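Local coordinates for probable transcriptional regulator, ArsR family protein (Rhodococcus sp. RHA1, PDB 3F6O), which probably binds DNA as a dimeric transcription factor of the ArsR family, through a winged helix-turn-helix domain, at residues F12-D17 and S58-T63; R21-R26 and K50-L55. All coordinates share one frame; numbering follows the deposited sequence.

Contact 1 of 2, residues F12-D17 and S58-T63; sequences FQALAD and SGWIRT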
loop_
_atom_site.group_PDB
_atom_site.type_symbol
_atom_site.label_atom_id
_atom_site.label_comp_id
_atom_site.label_asym_id
_atom_site.label_seq_id
_atom_site.Cartn_x
_atom_site.Cartn_y
_atom_site.Cartn_z
ATOM N N PHE A 12 -3.570 2.107 -1.852
ATOM C CA PHE A 12 -2.651 1.017 -1.589
ATOM C C PHE A 12 -2.735 -0.102 -2.642
ATOM O O PHE A 12 -1.711 -0.636 -3.031
ATOM C CB PHE A 12 -2.866 0.466 -0.187
ATOM C CG PHE A 12 -2.332 1.340 0.889
ATOM C CD1 PHE A 12 -0.979 1.666 0.931
ATOM C CD2 PHE A 12 -3.161 1.773 1.906
ATOM C CE1 PHE A 12 -0.493 2.465 1.963
ATOM C CE2 PHE A 12 -2.672 2.564 2.957
ATOM C CZ PHE A 12 -1.335 2.907 2.976
ATOM N N GLN A 13 -3.933 -0.423 -3.144
ATOM C CA GLN A 13 -4.036 -1.427 -4.215
ATOM C C GLN A 13 -3.227 -1.041 -5.459
ATOM O O GLN A 13 -2.647 -1.905 -6.145
ATOM C CB GLN A 13 -5.512 -1.656 -4.591
ATOM C CG GLN A 13 -5.720 -2.788 -5.589
ATOM C CD GLN A 13 -5.378 -4.143 -5.031
ATOM O OE1 GLN A 13 -6.064 -4.647 -4.154
ATOM N NE2 GLN A 13 -4.307 -4.755 -5.548
ATOM N N ALA A 14 -3.188 0.257 -5.748
ATOM C CA ALA A 14 -2.448 0.759 -6.890
ATOM C C ALA A 14 -0.968 0.432 -6.741
ATOM O O ALA A 14 -0.324 0.033 -7.708
ATOM C CB ALA A 14 -2.672 2.251 -7.081
ATOM N N LEU A 15 -0.446 0.585 -5.529
ATOM C CA LEU A 15 0.972 0.315 -5.251
ATOM C C LEU A 15 1.348 -1.176 -5.179
ATOM O O LEU A 15 2.538 -1.516 -5.136
ATOM C CB LEU A 15 1.394 1.007 -3.932
ATOM C CG LEU A 15 1.331 2.524 -3.906
ATOM C CD1 LEU A 15 1.878 3.097 -2.573
ATOM C CD2 LEU A 15 2.057 3.135 -5.100
ATOM N N ALA A 16 0.346 -2.064 -5.164
ATOM C CA ALA A 16 0.610 -3.504 -5.064
ATOM C C ALA A 16 1.211 -4.108 -6.345
ATOM O O ALA A 16 1.746 -5.215 -6.320
ATOM C CB ALA A 16 -0.670 -4.237 -4.652
ATOM N N ASP A 17 1.120 -3.390 -7.459
ATOM C CA ASP A 17 1.611 -3.866 -8.764
ATOM C C ASP A 17 2.961 -3.240 -9.122
ATOM O O ASP A 17 3.137 -2.007 -9.034
ATOM C CB ASP A 17 0.573 -3.567 -9.851
ATOM C CG ASP A 17 0.982 -4.079 -11.211
ATOM O OD1 ASP A 17 0.738 -5.265 -11.492
ATOM O OD2 ASP A 17 1.550 -3.303 -12.017
ATOM N N SER A 58 -7.410 5.799 -9.004
ATOM C CA SER A 58 -7.009 5.861 -7.609
ATOM C C SER A 58 -6.350 7.200 -7.191
ATOM O O SER A 58 -6.007 7.390 -6.009
ATOM C CB SER A 58 -6.115 4.656 -7.275
ATOM O OG SER A 58 -4.959 4.645 -8.097
ATOM N N GLY A 59 -6.186 8.132 -8.129
ATOM C CA GLY A 59 -5.682 9.486 -7.809
ATOM C C GLY A 59 -4.169 9.683 -7.882
ATOM O O GLY A 59 -3.675 10.762 -7.579
ATOM N N TRP A 60 -3.423 8.633 -8.262
ATOM C CA TRP A 60 -1.939 8.701 -8.314
ATOM C C TRP A 60 -1.415 9.533 -9.494
ATOM O O TRP A 60 -0.331 10.105 -9.408
ATOM C CB TRP A 60 -1.326 7.277 -8.386
ATOM C CG TRP A 60 -1.244 6.606 -7.055
ATOM C CD1 TRP A 60 -2.069 5.643 -6.571
ATOM C CD2 TRP A 60 -0.303 6.895 -6.012
ATOM N NE1 TRP A 60 -1.677 5.283 -5.284
ATOM C CE2 TRP A 60 -0.603 6.052 -4.925
ATOM C CE3 TRP A 60 0.783 7.782 -5.901
ATOM C CZ2 TRP A 60 0.147 6.055 -3.738
ATOM C CZ3 TRP A 60 1.525 7.773 -4.723
ATOM C CH2 TRP A 60 1.187 6.942 -3.659
ATOM N N ILE A 61 -2.151 9.557 -10.607
ATOM C CA ILE A 61 -1.744 10.330 -11.786
ATOM C C ILE A 61 -2.941 11.079 -12.375
ATOM O O ILE A 61 -4.090 10.745 -12.077
ATOM C CB ILE A 61 -1.055 9.474 -12.926
ATOM C CG1 ILE A 61 -2.107 8.623 -13.672
ATOM C CG2 ILE A 61 0.130 8.646 -12.360
ATOM C CD1 ILE A 61 -1.587 7.738 -14.834
ATOM N N ARG A 62 -2.643 12.075 -13.218
ATOM C CA ARG A 62 -3.625 12.684 -14.096
ATOM C C ARG A 62 -3.154 12.498 -15.513
ATOM O O ARG A 62 -1.955 12.593 -15.797
ATOM C CB ARG A 62 -3.683 14.191 -13.883
ATOM C CG ARG A 62 -4.311 14.657 -12.612
ATOM C CD ARG A 62 -4.674 16.120 -12.810
ATOM N NE ARG A 62 -4.878 16.803 -11.545
ATOM C CZ ARG A 62 -5.658 17.871 -11.390
ATOM N NH1 ARG A 62 -5.780 18.417 -10.180
ATOM N NH2 ARG A 62 -6.320 18.380 -12.434
ATOM N N THR A 63 -4.102 12.250 -16.413
ATOM C CA THR A 63 -3.784 12.118 -17.816
ATOM C C THR A 63 -4.695 13.008 -18.635
ATOM O O THR A 63 -5.791 13.387 -18.187
ATOM C CB THR A 63 -3.873 10.681 -18.344
ATOM O OG1 THR A 63 -5.241 10.282 -18.473
ATOM C CG2 THR A 63 -3.116 9.688 -17.422
#
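Trp60 reaches across to Ala14 and Leu15, at the point of the winged helix-turn-helix fold where the end of helix 5-15 meets the turn leading from helix 45-57 into the first wing strand, 61-66. The indole is sent over by a first torsion that puts CG opposite the carbonyl carbon (chi1 -81°), and its long direction crosses the Leu15 side chain at about a right angle. Leu15 covers one face of the six-membered ring: CD2 sits 4.1 Å from its centroid and 25° off the normal, a CH-pi contact shifted toward the rim, while CD1 lies 3.6 Å from Trp60 CZ2. At the pyrrole end Ala14 CB comes in obliquely, 3.5 Å from Trp60 CD1. Trp60 NE1 is hydrogen-bonded to the Ile11 carbonyl, which fixes how the ring is turned, and Phe79 of helix 77-94 meets it edge-to-face. Without the indole, as with an alanine at this position, Leu15 would probably lose its aromatic surface and the Ile11 carbonyl its indole donor. Before the tryptophan, Gly59 has positive phi (91°) in a Schellman motif that ends helix 45-57. Ser58 OG, hydrogen-bonded to the Phe54 carbonyl, lies 3.5 Å from Ala14 CB.

Contact 2 of 2, residues R21-R26 and K50-L55; sequences RAVLGR and KHIHFL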
loop_
_atom_site.group_PDB
_atom_site.type_symbol
_atom_site.label_atom_id
_atom_site.label_comp_id
_atom_site.label_asym_id
_atom_site.label_seq_id
_atom_site.Cartn_x
_atom_site.Cartn_y
_atom_site.Cartn_z
ATOM N N ARG A 21 4.106 0.700 -9.826
ATOM C CA ARG A 21 5.173 1.351 -9.035
ATOM C C ARG A 21 6.274 1.894 -9.950
ATOM O O ARG A 21 6.775 3.002 -9.715
ATOM C CB ARG A 21 5.763 0.424 -7.959
ATOM C CG ARG A 21 4.804 0.114 -6.787
ATOM C CD ARG A 21 5.539 -0.536 -5.594
ATOM N NE ARG A 21 6.418 -1.633 -6.031
ATOM C CZ ARG A 21 6.013 -2.883 -6.186
ATOM N NH1 ARG A 21 4.754 -3.205 -5.904
ATOM N NH2 ARG A 21 6.866 -3.831 -6.590
ATOM N N ALA A 22 6.621 1.142 -11.005
ATOM C CA ALA A 22 7.645 1.583 -11.977
ATOM C C ALA A 22 7.244 2.838 -12.759
ATOM O O ALA A 22 8.058 3.756 -13.038
ATOM C CB ALA A 22 7.975 0.452 -12.947
ATOM N N VAL A 23 5.987 2.860 -13.167
ATOM C CA VAL A 23 5.432 4.035 -13.846
ATOM C C VAL A 23 5.469 5.233 -12.926
ATOM O O VAL A 23 5.835 6.320 -13.368
ATOM C CB VAL A 23 3.998 3.767 -14.297
ATOM C CG1 VAL A 23 3.294 5.075 -14.714
ATOM C CG2 VAL A 23 3.948 2.701 -15.448
ATOM N N LEU A 24 5.056 5.064 -11.672
ATOM C CA LEU A 24 5.104 6.177 -10.721
ATOM C C LEU A 24 6.557 6.671 -10.513
ATOM O O LEU A 24 6.799 7.869 -10.415
ATOM C CB LEU A 24 4.459 5.814 -9.386
ATOM C CG LEU A 24 2.934 5.667 -9.431
ATOM C CD1 LEU A 24 2.433 5.158 -8.074
ATOM C CD2 LEU A 24 2.271 7.010 -9.865
ATOM N N GLY A 25 7.501 5.734 -10.474
ATOM C CA GLY A 25 8.938 6.062 -10.359
ATOM C C GLY A 25 9.377 6.943 -11.513
ATOM O O GLY A 25 10.057 7.939 -11.313
ATOM N N ARG A 26 8.932 6.618 -12.722
ATOM C CA ARG A 26 9.235 7.418 -13.878
ATOM C C ARG A 26 8.580 8.795 -13.805
ATOM O O ARG A 26 9.227 9.806 -14.104
ATOM C CB ARG A 26 8.856 6.676 -15.180
ATOM C CG ARG A 26 8.894 7.546 -16.441
ATOM C CD ARG A 26 10.331 8.107 -16.766
ATOM N NE ARG A 26 10.291 9.006 -17.916
ATOM C CZ ARG A 26 9.815 10.250 -17.879
ATOM N NH1 ARG A 26 9.336 10.767 -16.742
ATOM N NH2 ARG A 26 9.818 10.982 -18.982
ATOM N N LYS A 50 -4.794 -0.715 -18.631
ATOM C CA LYS A 50 -5.436 -1.088 -17.358
ATOM C C LYS A 50 -4.673 -0.511 -16.162
ATOM O O LYS A 50 -5.274 -0.009 -15.214
ATOM C CB LYS A 50 -5.545 -2.610 -17.246
ATOM C CG LYS A 50 -6.867 -3.133 -17.732
ATOM C CD LYS A 50 -6.714 -4.418 -18.502
ATOM C CE LYS A 50 -6.588 -5.629 -17.632
ATOM N NZ LYS A 50 -6.857 -6.822 -18.515
ATOM N N HIS A 51 -3.354 -0.542 -16.237
ATOM C CA HIS A 51 -2.525 0.065 -15.179
ATOM C C HIS A 51 -2.617 1.593 -15.146
ATOM O O HIS A 51 -2.772 2.198 -14.090
ATOM C CB HIS A 51 -1.073 -0.388 -15.311
ATOM C CG HIS A 51 -0.895 -1.852 -15.089
ATOM N ND1 HIS A 51 -1.323 -2.473 -13.941
ATOM C CD2 HIS A 51 -0.358 -2.823 -15.866
ATOM C CE1 HIS A 51 -1.049 -3.767 -14.011
ATOM N NE2 HIS A 51 -0.460 -4.004 -15.170
ATOM N N ILE A 52 -2.521 2.212 -16.306
ATOM C CA ILE A 52 -2.685 3.655 -16.393
ATOM C C ILE A 52 -4.064 4.094 -15.810
ATOM O O ILE A 52 -4.165 5.023 -14.998
ATOM C CB ILE A 52 -2.532 4.110 -17.869
ATOM C CG1 ILE A 52 -1.076 3.901 -18.340
ATOM C CG2 ILE A 52 -2.963 5.579 -18.046
ATOM C CD1 ILE A 52 -0.017 4.744 -17.579
ATOM N N HIS A 53 -5.120 3.405 -16.232
ATOM C CA HIS A 53 -6.467 3.735 -15.770
ATOM C C HIS A 53 -6.615 3.551 -14.261
ATOM O O HIS A 53 -7.253 4.352 -13.579
ATOM C CB HIS A 53 -7.507 2.893 -16.519
ATOM C CG HIS A 53 -7.693 3.322 -17.940
ATOM N ND1 HIS A 53 -7.787 2.425 -18.983
ATOM C CD2 HIS A 53 -7.771 4.557 -18.497
ATOM C CE1 HIS A 53 -7.926 3.083 -20.122
ATOM N NE2 HIS A 53 -7.921 4.378 -19.856
ATOM N N PHE A 54 -6.012 2.487 -13.744
ATOM C CA PHE A 54 -6.085 2.219 -12.312
ATOM C C PHE A 54 -5.372 3.339 -11.555
ATOM O O PHE A 54 -5.886 3.838 -10.546
ATOM C CB PHE A 54 -5.508 0.833 -11.972
ATOM C CG PHE A 54 -5.897 0.362 -10.599
ATOM C CD1 PHE A 54 -6.896 -0.582 -10.434
ATOM C CD2 PHE A 54 -5.321 0.920 -9.462
ATOM C CE1 PHE A 54 -7.271 -0.988 -9.149
ATOM C CE2 PHE A 54 -5.705 0.518 -8.179
ATOM C CZ PHE A 54 -6.671 -0.407 -8.028
ATOM N N LEU A 55 -4.192 3.748 -12.055
ATOM C CA LEU A 55 -3.430 4.873 -11.473
ATOM C C LEU A 55 -4.236 6.180 -11.469
ATOM O O LEU A 55 -4.239 6.935 -10.488
ATOM C CB LEU A 55 -2.084 5.088 -12.223
ATOM C CG LEU A 55 -0.974 4.066 -11.858
ATOM C CD1 LEU A 55 0.332 4.324 -12.662
ATOM C CD2 LEU A 55 -0.699 4.083 -10.327
#
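Leu55 spreads its two methyl branches between Val23 and Leu24, joining helix 18-28 to helix 45-57, the second helix of the helix-turn-helix and, as in other ArsR proteins, probably the one that reads DNA. The short segments cross at -68° with their axes 11.0 Å apart, a separation bridged entirely by aliphatic side chains with no hydrogen bond across. Val23 and Leu55 meet obliquely: Val23 CG1, lying opposite its own backbone N (chi1 167°), comes 3.7 Å from Leu55 CD1. The other branch of Leu55 serves Leu24; here the two side chains run past each other in opposite directions, and CD2 of Leu55 faces the whole fork of Leu24. Leu55 CD2 is 4.0 Å from Leu24 CD1, 4.1 Å from Leu24 CG and 4.2 Å from Leu24 CD2, evidence that the methyl lies against all three atoms of the fork, with CD1 marginally nearest. Leu24 is also covered, from the second subunit, by Trp85. Ile61 of the wing strand packs on Leu24, Ile52 and Leu55, adding a strand to the two helices. Ile52 gives a looser contact beside the main one, its CD1 approaching Val23 CG1 to 4.4 Å.

How the contacts relate
Both contacts are buried, with centres 6 Å apart, and they are parts of one continuous core: Trp60 of contact 1 packs on Leu24 and Leu55 of contact 2, and Leu15 also packs on Leu24. Contact 2 is purely aliphatic and joins two helices, whereas contact 1 sets a helix end against a turn and adds an indole, with its polar NH bonded to a backbone carbonyl. One polar link ties the two together, a probable hydrogen bond from Arg21 NH1 to Leu15 O, and the Phe54 ring packs on Gln13 and Ala14. Both reach the second subunit, where Gln13 pairs with Gln13 of that chain and Arg21 with its Asn9.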